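Local coordinates for molybdopterin synthase catalytic subunit (Homo sapiens, PDB 5MPO), which catalyses the conversion of precursor Z into molybdopterin, inserting two sulfur atoms from its thiocarboxylated small partner subunit to form the dithiolene, at residues R79-C82 against S83-Q87; V114-H118 against R119-L123; Y128-D131 against T132-A135. All coordinates share one frame; numbering follows the deposited sequence.

Interaction 1: R79-C82 against S83-Q87; sequences RKIC and SDIRQ
S83 begins the second half of this helical stretch by sending its backbone N back to R79 O, 3.1 Å away, a bond bent to 146° at the hydrogen. Its CB lies against the same carbonyl oxygen. The guanidinium of R79 finds its partner in N76, one turn earlier. D84 follows with a straighter bond, N to K80 O at 2.9 Å and 162°. Its carboxylate folds back over the same carbonyl: CG beside the backbone N (chi1 -73°) leaves OD2 3.4 Å from K80 O, two acceptors side by side that cannot bond to each other. The amine of K80 meanwhile pairs with E77 and with an acidic side chain of another protein's chain. I85 is where the inner face of the helix shows. Its N reaches I81 O at 2.9 Å, CG1 rests 3.2 Å from that oxygen, and the tip CD1 comes to 3.9 Å from I81 CG2, the two isoleucines crossing at a slant one turn apart. Both point their branches at helix 119-136, and I85 also meets I94 of strand 91-99, as does C82. R86 closes the series, N to C82 O at 3.0 Å. Its CG passes 3.4 Å from that oxygen, after which the extended chain carries the guanidinium off to a salt bridge with D20 and a bond to K92 O, linking the helix to strands 20-25 and 91-99. This is the i to i+4 ladder of an amphipathic alpha-helix, 73-88, laid with its isoleucine side on helix 119-136 and the mixed sheet of the MoaE-type alpha/beta fold.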
ATOM      1  N   ARG C  79       9.733   9.497 -13.905  1.00 39.82           N
ATOM      2  CA  ARG C  79       8.719  10.240 -14.644  1.00 43.33           C
ATOM      3  C   ARG C  79       8.052   9.343 -15.663  1.00 43.34           C
ATOM      4  O   ARG C  79       6.883   9.506 -15.952  1.00 44.42           O
ATOM      5  CB  ARG C  79       9.265  11.531 -15.342  1.00 46.72           C
ATOM      6  CG  ARG C  79       9.614  12.656 -14.353  1.00 62.10           C
ATOM      7  CD  ARG C  79      10.006  14.024 -14.944  1.00 69.43           C
ATOM      8  NE  ARG C  79      11.210  13.913 -15.794  1.00 84.53           N
ATOM      9  CZ  ARG C  79      12.474  14.249 -15.464  1.00 85.04           C
ATOM     10  NH1 ARG C  79      12.787  14.779 -14.277  1.00 89.17           N
ATOM     11  NH2 ARG C  79      13.459  14.039 -16.345  1.00 79.41           N
ATOM     12  N   LYS C  80       8.803   8.451 -16.279  1.00 41.32           N
ATOM     13  CA  LYS C  80       8.195   7.534 -17.204  1.00 48.36           C
ATOM     14  C   LYS C  80       7.235   6.566 -16.487  1.00 50.84           C
ATOM     15  O   LYS C  80       6.141   6.261 -16.976  1.00 46.27           O
ATOM     16  CB  LYS C  80       9.238   6.706 -17.935  1.00 48.19           C
ATOM     17  CG  LYS C  80       9.849   7.421 -19.111  1.00 42.75           C
ATOM     18  CD  LYS C  80      10.892   6.511 -19.674  1.00 43.75           C
ATOM     19  CE  LYS C  80      11.921   7.319 -20.434  1.00 43.78           C
ATOM     20  NZ  LYS C  80      13.074   6.391 -20.687  1.00 45.09           N
ATOM     21  N   ILE C  81       7.661   6.070 -15.342  1.00 44.56           N
ATOM     22  CA  ILE C  81       6.750   5.266 -14.556  1.00 44.04           C
ATOM     23  C   ILE C  81       5.439   6.005 -14.212  1.00 43.75           C
ATOM     24  O   ILE C  81       4.319   5.415 -14.307  1.00 42.31           O
ATOM     25  CB  ILE C  81       7.473   4.757 -13.321  1.00 39.68           C
ATOM     26  CG1 ILE C  81       8.439   3.661 -13.754  1.00 33.95           C
ATOM     27  CG2 ILE C  81       6.490   4.295 -12.229  1.00 37.74           C
ATOM     28  CD1 ILE C  81       9.390   3.345 -12.622  1.00 38.04           C
ATOM     29  N   CYS C  82       5.563   7.268 -13.807  1.00 40.30           N
ATOM     30  CA  CYS C  82       4.361   8.101 -13.533  1.00 44.78           C
ATOM     31  C   CYS C  82       3.399   8.162 -14.719  1.00 46.52           C
ATOM     32  O   CYS C  82       2.173   7.969 -14.613  1.00 54.87           O
ATOM     33  CB  CYS C  82       4.754   9.484 -13.073  1.00 39.83           C
ATOM     34  SG  CYS C  82       5.462   9.395 -11.398  1.00 42.89           S
ATOM     35  N   SER C  83       3.997   8.350 -15.863  1.00 43.79           N
ATOM     36  CA  SER C  83       3.276   8.596 -17.073  1.00 43.71           C
ATOM     37  C   SER C  83       2.612   7.286 -17.550  1.00 42.57           C
ATOM     38  O   SER C  83       1.491   7.248 -18.014  1.00 43.15           O
ATOM     39  CB  SER C  83       4.298   9.201 -18.064  1.00 45.21           C
ATOM     40  OG  SER C  83       3.767   9.298 -19.349  1.00 50.12           O
ATOM     41  N   ASP C  84       3.310   6.180 -17.422  1.00 45.32           N
ATOM     42  CA  ASP C  84       2.732   4.917 -17.788  1.00 43.20           C
ATOM     43  C   ASP C  84       1.593   4.528 -16.844  1.00 43.85           C
ATOM     44  O   ASP C  84       0.572   4.022 -17.274  1.00 45.12           O
ATOM     45  CB  ASP C  84       3.832   3.886 -17.798  1.00 44.73           C
ATOM     46  CG  ASP C  84       4.788   4.069 -19.039  1.00 46.15           C
ATOM     47  OD1 ASP C  84       4.415   4.709 -20.068  1.00 48.61           O
ATOM     48  OD2 ASP C  84       5.896   3.545 -18.992  1.00 43.59           O
ATOM     49  N   ILE C  85       1.774   4.774 -15.567  1.00 37.97           N
ATOM     50  CA  ILE C  85       0.731   4.568 -14.612  1.00 39.49           C
ATOM     51  C   ILE C  85      -0.519   5.333 -15.016  1.00 43.51           C
ATOM     52  O   ILE C  85      -1.591   4.759 -15.033  1.00 39.43           O
ATOM     53  CB  ILE C  85       1.147   4.976 -13.199  1.00 41.47           C
ATOM     54  CG1 ILE C  85       2.046   3.889 -12.593  1.00 39.47           C
ATOM     55  CG2 ILE C  85      -0.064   5.188 -12.318  1.00 42.55           C
ATOM     56  CD1 ILE C  85       2.660   4.283 -11.279  1.00 39.15           C
ATOM     57  N   ARG C  86      -0.378   6.588 -15.395  1.00 42.24           N
ATOM     58  CA  ARG C  86      -1.557   7.370 -15.798  1.00 44.92           C
ATOM     59  C   ARG C  86      -2.156   6.932 -17.160  1.00 46.05           C
ATOM     60  O   ARG C  86      -3.256   7.314 -17.495  1.00 47.76           O
ATOM     61  CB  ARG C  86      -1.219   8.851 -15.842  1.00 39.85           C
ATOM     62  CG  ARG C  86      -0.890   9.431 -14.504  1.00 40.61           C
ATOM     63  CD  ARG C  86      -0.367  10.856 -14.642  1.00 44.58           C
ATOM     64  NE  ARG C  86       0.133  11.369 -13.349  1.00 45.89           N
ATOM     65  CZ  ARG C  86      -0.616  11.732 -12.312  1.00 43.27           C
ATOM     66  NH1 ARG C  86      -1.923  11.699 -12.367  1.00 43.35           N
ATOM     67  NH2 ARG C  86      -0.041  12.170 -11.198  1.00 45.04           N
ATOM     68  N   GLN C  87      -1.450   6.117 -17.930  1.00 46.80           N
ATOM     69  CA  GLN C  87      -2.007   5.604 -19.170  1.00 43.13           C
ATOM     70  C   GLN C  87      -2.968   4.438 -18.878  1.00 44.70           C
ATOM     71  O   GLN C  87      -3.916   4.202 -19.600  1.00 46.74           O
ATOM     72  CB  GLN C  87      -0.897   5.350 -20.193  1.00 48.57           C
ATOM     73  CG  GLN C  87      -1.011   4.038 -20.984  1.00 66.02           C
ATOM     74  CD  GLN C  87       0.163   3.755 -21.958  1.00 75.89           C
ATOM     75  OE1 GLN C  87       1.207   4.471 -21.989  1.00 79.69           O
ATOM     76  NE2 GLN C  87      -0.017   2.703 -22.772  1.00 60.11           N
TER

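Interaction 2: V114-H118 against R119-L123; sequences VSSAH and RAASL
S116 and V114 face S122 across the tight turn from strand to helix, and most of what passes between them is van der Waals packing. The OG of S116 sits 3.5 Å from S122 CB and 3.7 Å from A121 CB, while S122 CB also rests 3.6 Å from V114 O. V114 adds CG1, anti to the backbone N (chi1 -177°), which approaches S122 CA at 4.1 Å. Strand 114-116 and helix 119-123 run almost antiparallel, 163° between their directions, with axes 7.1 Å apart: a beta-alpha connection in which the chain leaves strand 108-116 and doubles straight back into helix 119-136. One hydrogen bond spans the turn: S116 OG donates to H118 O at 2.7 Å, approaching from 32° outside the plane of the carbonyl and tying the last strand residue to the residue before R119. With an alanine here the hydroxyl is gone, and H118 O would probably lose its bond from the strand end, with the spot against S122 CB and A121 CB less well filled. Outside the turn, S122 OG bonds to S47 of strand 45-52. H118 and R119 are predicted substrate-binding residues; the R119 guanidinium forms a salt bridge with D131 of the second subunit, and H118 packs on R54 of that subunit.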
ATOM      1  N   VAL C 114       0.247   6.727  -3.926  1.00 43.75           N
ATOM      2  CA  VAL C 114      -0.689   7.049  -5.001  1.00 43.42           C
ATOM      3  C   VAL C 114      -2.060   7.273  -4.439  1.00 44.27           C
ATOM      4  O   VAL C 114      -2.504   6.462  -3.629  1.00 45.47           O
ATOM      5  CB  VAL C 114      -0.800   5.890  -6.042  1.00 44.54           C
ATOM      6  CG1 VAL C 114      -1.735   6.296  -7.181  1.00 41.78           C
ATOM      7  CG2 VAL C 114       0.574   5.555  -6.605  1.00 45.10           C
ATOM      8  N   SER C 115      -2.731   8.341  -4.884  1.00 45.61           N
ATOM      9  CA  SER C 115      -4.164   8.597  -4.537  1.00 45.40           C
ATOM     10  C   SER C 115      -5.067   8.433  -5.738  1.00 43.15           C
ATOM     11  O   SER C 115      -4.695   8.771  -6.836  1.00 47.36           O
ATOM     12  CB  SER C 115      -4.378  10.018  -3.971  1.00 43.02           C
ATOM     13  OG  SER C 115      -3.917  11.021  -4.889  1.00 43.24           O
ATOM     14  N   SER C 116      -6.266   7.938  -5.530  1.00 45.24           N
ATOM     15  CA  SER C 116      -7.276   7.869  -6.606  1.00 47.46           C
ATOM     16  C   SER C 116      -8.681   7.850  -5.980  1.00 46.89           C
ATOM     17  O   SER C 116      -8.828   7.721  -4.776  1.00 44.61           O
ATOM     18  CB  SER C 116      -7.093   6.602  -7.445  1.00 46.61           C
ATOM     19  OG  SER C 116      -7.143   5.470  -6.592  1.00 47.47           O
ATOM     20  N   ALA C 117      -9.693   7.935  -6.823  1.00 53.01           N
ATOM     21  CA  ALA C 117     -11.094   7.917  -6.380  1.00 53.70           C
ATOM     22  C   ALA C 117     -11.473   6.584  -5.723  1.00 57.33           C
ATOM     23  O   ALA C 117     -12.081   6.610  -4.606  1.00 64.69           O
ATOM     24  CB  ALA C 117     -12.053   8.315  -7.529  1.00 47.25           C
ATOM     25  N   HIS C 118     -11.082   5.462  -6.357  1.00 62.90           N
ATOM     26  CA  HIS C 118     -11.293   4.106  -5.808  1.00 68.42           C
ATOM     27  C   HIS C 118      -9.986   3.242  -5.660  1.00 66.14           C
ATOM     28  O   HIS C 118      -8.948   3.492  -6.264  1.00 61.23           O
ATOM     29  CB  HIS C 118     -12.365   3.363  -6.628  1.00 83.47           C
ATOM     30  CG  HIS C 118     -13.715   4.055  -6.680  1.00100.17           C
ATOM     31  ND1 HIS C 118     -14.458   4.350  -5.552  1.00 98.50           N
ATOM     32  CD2 HIS C 118     -14.472   4.461  -7.733  1.00 98.00           C
ATOM     33  CE1 HIS C 118     -15.600   4.918  -5.906  1.00 89.07           C
ATOM     34  NE2 HIS C 118     -15.630   5.002  -7.222  1.00 91.46           N
ATOM     35  N   ARG C 119     -10.086   2.171  -4.883  1.00 55.79           N
ATOM     36  CA  ARG C 119      -8.930   1.589  -4.220  1.00 55.43           C
ATOM     37  C   ARG C 119      -8.043   0.696  -5.044  1.00 55.71           C
ATOM     38  O   ARG C 119      -6.858   0.557  -4.736  1.00 52.59           O
ATOM     39  CB  ARG C 119      -9.377   0.814  -2.973  1.00 56.33           C
ATOM     40  CG  ARG C 119     -10.113  -0.509  -3.232  1.00 50.36           C
ATOM     41  CD  ARG C 119     -10.547  -1.052  -1.894  1.00 55.17           C
ATOM     42  NE  ARG C 119     -11.217  -2.318  -2.025  1.00 62.03           N
ATOM     43  CZ  ARG C 119     -12.488  -2.478  -2.396  1.00 70.26           C
ATOM     44  NH1 ARG C 119     -13.288  -1.437  -2.649  1.00 67.53           N
ATOM     45  NH2 ARG C 119     -12.963  -3.712  -2.504  1.00 64.74           N
ATOM     46  N   ALA C 120      -8.625   0.018  -6.023  1.00 49.67           N
ATOM     47  CA  ALA C 120      -7.863  -0.886  -6.872  1.00 50.27           C
ATOM     48  C   ALA C 120      -6.737  -0.133  -7.656  1.00 47.77           C
ATOM     49  O   ALA C 120      -5.637  -0.602  -7.821  1.00 46.00           O
ATOM     50  CB  ALA C 120      -8.798  -1.581  -7.848  1.00 45.27           C
ATOM     51  N   ALA C 121      -7.059   1.052  -8.116  1.00 49.13           N
ATOM     52  CA  ALA C 121      -6.155   1.847  -8.893  1.00 47.52           C
ATOM     53  C   ALA C 121      -4.932   2.209  -8.078  1.00 48.15           C
ATOM     54  O   ALA C 121      -3.811   2.019  -8.522  1.00 46.39           O
ATOM     55  CB  ALA C 121      -6.870   3.091  -9.347  1.00 43.82           C
ATOM     56  N   SER C 122      -5.161   2.673  -6.860  1.00 47.99           N
ATOM     57  CA  SER C 122      -4.083   3.098  -5.995  1.00 43.28           C
ATOM     58  C   SER C 122      -3.207   1.907  -5.576  1.00 46.90           C
ATOM     59  O   SER C 122      -1.985   2.029  -5.583  1.00 44.71           O
ATOM     60  CB  SER C 122      -4.632   3.858  -4.793  1.00 44.79           C
ATOM     61  OG  SER C 122      -5.043   2.942  -3.794  1.00 52.38           O
ATOM     62  N   LEU C 123      -3.808   0.754  -5.283  1.00 49.00           N
ATOM     63  CA  LEU C 123      -3.027  -0.445  -4.904  1.00 50.88           C
ATOM     64  C   LEU C 123      -2.264  -0.998  -6.062  1.00 48.01           C
ATOM     65  O   LEU C 123      -1.135  -1.367  -5.922  1.00 45.88           O
ATOM     66  CB  LEU C 123      -3.935  -1.559  -4.431  1.00 53.58           C
ATOM     67  CG  LEU C 123      -4.623  -1.267  -3.090  1.00 57.04           C
ATOM     68  CD1 LEU C 123      -6.013  -1.950  -2.986  1.00 58.83           C
ATOM     69  CD2 LEU C 123      -3.669  -1.679  -1.954  1.00 57.41           C
TER

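Interaction 3: Y128-D131 against T132-A135; sequences YAID and TLKA
T132 N closes on Y128 O at 2.9 Å, and the same i to i+4 step recurs from L133 N to A129 O and from K134 N to I130 O, the latter 3.1 Å, the regular ladder of an alpha-helix in the C-terminal half of helix 119-136. The last rung, A135 N to D131 O, is weak, bent to 131°. Along the inner side, A129, I130 and L133 pack on I110 and I112 of strand 108-116, with I130 CD1 and L133 CD2 4.4 Å apart. K134, a predicted substrate-binding residue, lays its CG over I130 O, then bends at chi3 and chi4 so that NZ bonds to the backbone of another protein's chain. D131 OD1 meets R119 of the second subunit. Y128 O takes a second bond, from T132 OG1, modelled at 2.5 Å, so short that its exact length is doubtful. With CG anti to the backbone N (chi1 176°), the Y128 ring swings alongside the next turn and offers T132 a face. T132 CB makes a CH-pi contact there, 4.2 Å from the ring centroid and 13° off the normal, and OG1 stands over the ring centre, 3.1 Å above its plane.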
ATOM      1  N   TYR C 128       2.816  -1.663  -9.311  1.00 37.74           N
ATOM      2  CA  TYR C 128       3.540  -1.454 -10.545  1.00 42.76           C
ATOM      3  C   TYR C 128       4.744  -0.473 -10.374  1.00 46.30           C
ATOM      4  O   TYR C 128       5.779  -0.673 -10.970  1.00 44.24           O
ATOM      5  CB  TYR C 128       2.637  -0.869 -11.606  1.00 41.19           C
ATOM      6  CG  TYR C 128       3.384  -0.533 -12.890  1.00 43.74           C
ATOM      7  CD1 TYR C 128       3.712  -1.554 -13.840  1.00 42.25           C
ATOM      8  CD2 TYR C 128       3.777   0.802 -13.175  1.00 42.87           C
ATOM      9  CE1 TYR C 128       4.352  -1.249 -15.033  1.00 44.06           C
ATOM     10  CE2 TYR C 128       4.452   1.120 -14.372  1.00 37.25           C
ATOM     11  CZ  TYR C 128       4.751   0.110 -15.299  1.00 41.40           C
ATOM     12  OH  TYR C 128       5.431   0.424 -16.474  1.00 45.25           O
ATOM     13  N   ALA C 129       4.570   0.570  -9.572  1.00 42.92           N
ATOM     14  CA  ALA C 129       5.622   1.526  -9.355  1.00 43.05           C
ATOM     15  C   ALA C 129       6.856   0.882  -8.678  1.00 43.69           C
ATOM     16  O   ALA C 129       7.963   1.005  -9.192  1.00 51.00           O
ATOM     17  CB  ALA C 129       5.108   2.702  -8.563  1.00 39.55           C
ATOM     18  N   ILE C 130       6.680   0.222  -7.550  1.00 44.06           N
ATOM     19  CA  ILE C 130       7.812  -0.403  -6.890  1.00 45.51           C
ATOM     20  C   ILE C 130       8.478  -1.508  -7.733  1.00 45.28           C
ATOM     21  O   ILE C 130       9.683  -1.588  -7.790  1.00 54.51           O
ATOM     22  CB  ILE C 130       7.491  -0.899  -5.464  1.00 48.30           C
ATOM     23  CG1 ILE C 130       8.782  -1.389  -4.779  1.00 48.02           C
ATOM     24  CG2 ILE C 130       6.462  -2.030  -5.445  1.00 57.41           C
ATOM     25  CD1 ILE C 130       9.853  -0.295  -4.610  1.00 48.64           C
ATOM     26  N   ASP C 131       7.705  -2.325  -8.401  1.00 41.82           N
ATOM     27  CA  ASP C 131       8.265  -3.327  -9.297  1.00 46.28           C
ATOM     28  C   ASP C 131       9.076  -2.779 -10.452  1.00 44.81           C
ATOM     29  O   ASP C 131      10.113  -3.363 -10.860  1.00 44.90           O
ATOM     30  CB  ASP C 131       7.159  -4.239  -9.893  1.00 40.26           C
ATOM     31  CG  ASP C 131       6.534  -5.182  -8.816  1.00 47.33           C
ATOM     32  OD1 ASP C 131       7.051  -5.279  -7.665  1.00 46.44           O
ATOM     33  OD2 ASP C 131       5.504  -5.794  -9.109  1.00 48.24           O
ATOM     34  N   THR C 132       8.521  -1.746 -11.044  1.00 44.26           N
ATOM     35  CA  THR C 132       9.099  -1.149 -12.204  1.00 44.48           C
ATOM     36  C   THR C 132      10.349  -0.349 -11.760  1.00 45.20           C
ATOM     37  O   THR C 132      11.366  -0.432 -12.390  1.00 41.01           O
ATOM     38  CB  THR C 132       8.053  -0.318 -12.934  1.00 43.83           C
ATOM     39  OG1 THR C 132       6.893  -1.139 -13.129  1.00 43.23           O
ATOM     40  CG2 THR C 132       8.625   0.215 -14.319  1.00 41.14           C
ATOM     41  N   LEU C 133      10.292   0.308 -10.609  1.00 42.00           N
ATOM     42  CA  LEU C 133      11.419   0.987 -10.085  1.00 39.79           C
ATOM     43  C   LEU C 133      12.578   0.015  -9.895  1.00 47.41           C
ATOM     44  O   LEU C 133      13.721   0.353 -10.224  1.00 51.86           O
ATOM     45  CB  LEU C 133      11.065   1.655  -8.768  1.00 37.46           C
ATOM     46  CG  LEU C 133      12.238   2.437  -8.151  1.00 42.57           C
ATOM     47  CD1 LEU C 133      11.899   3.840  -7.652  1.00 37.66           C
ATOM     48  CD2 LEU C 133      12.937   1.632  -7.025  1.00 39.02           C
ATOM     49  N   LYS C 134      12.298  -1.172  -9.364  1.00 48.30           N
ATOM     50  CA  LYS C 134      13.362  -2.128  -9.028  1.00 48.73           C
ATOM     51  C   LYS C 134      13.924  -2.729 -10.282  1.00 48.81           C
ATOM     52  O   LYS C 134      15.049  -3.152 -10.287  1.00 49.35           O
ATOM     53  CB  LYS C 134      12.877  -3.221  -8.080  1.00 50.26           C
ATOM     54  CG  LYS C 134      12.674  -2.687  -6.653  1.00 58.22           C
ATOM     55  CD  LYS C 134      12.161  -3.757  -5.676  1.00 65.90           C
ATOM     56  CE  LYS C 134      13.170  -4.178  -4.613  1.00 71.89           C
ATOM     57  NZ  LYS C 134      13.562  -3.033  -3.739  1.00 83.52           N
ATOM     58  N   ALA C 135      13.138  -2.752 -11.351  1.00 49.11           N
ATOM     59  CA  ALA C 135      13.542  -3.322 -12.618  1.00 47.87           C
ATOM     60  C   ALA C 135      14.257  -2.326 -13.591  1.00 51.79           C
ATOM     61  O   ALA C 135      15.005  -2.724 -14.437  1.00 61.04           O
ATOM     62  CB  ALA C 135      12.289  -3.850 -13.302  1.00 46.32           C
TER

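How the interactions relate
Interactions 1 and 3 touch: I81 CG1 packs on T132 CG2 at 3.5 Å and I85 CG1 on Y128 CD2 at 3.6 Å, so helices 73-88 and 119-136 meet through isoleucine side chains set against the Y128 ring and the T132 methyl. Interaction 2 lies at the start of helix 119-136, about 17 Å from interaction 3 between centres, and shares that helix with it. Interaction 3 is the most central, about 9 Å from the chain centre, against about 14 and 15 Å for interactions 1 and 2. The two within-helix contacts rest on backbone ladders; the strand-to-helix turn relies on serine packing and one serine hydroxyl bond within the turn. Interactions 2 and 3 both reach the second subunit.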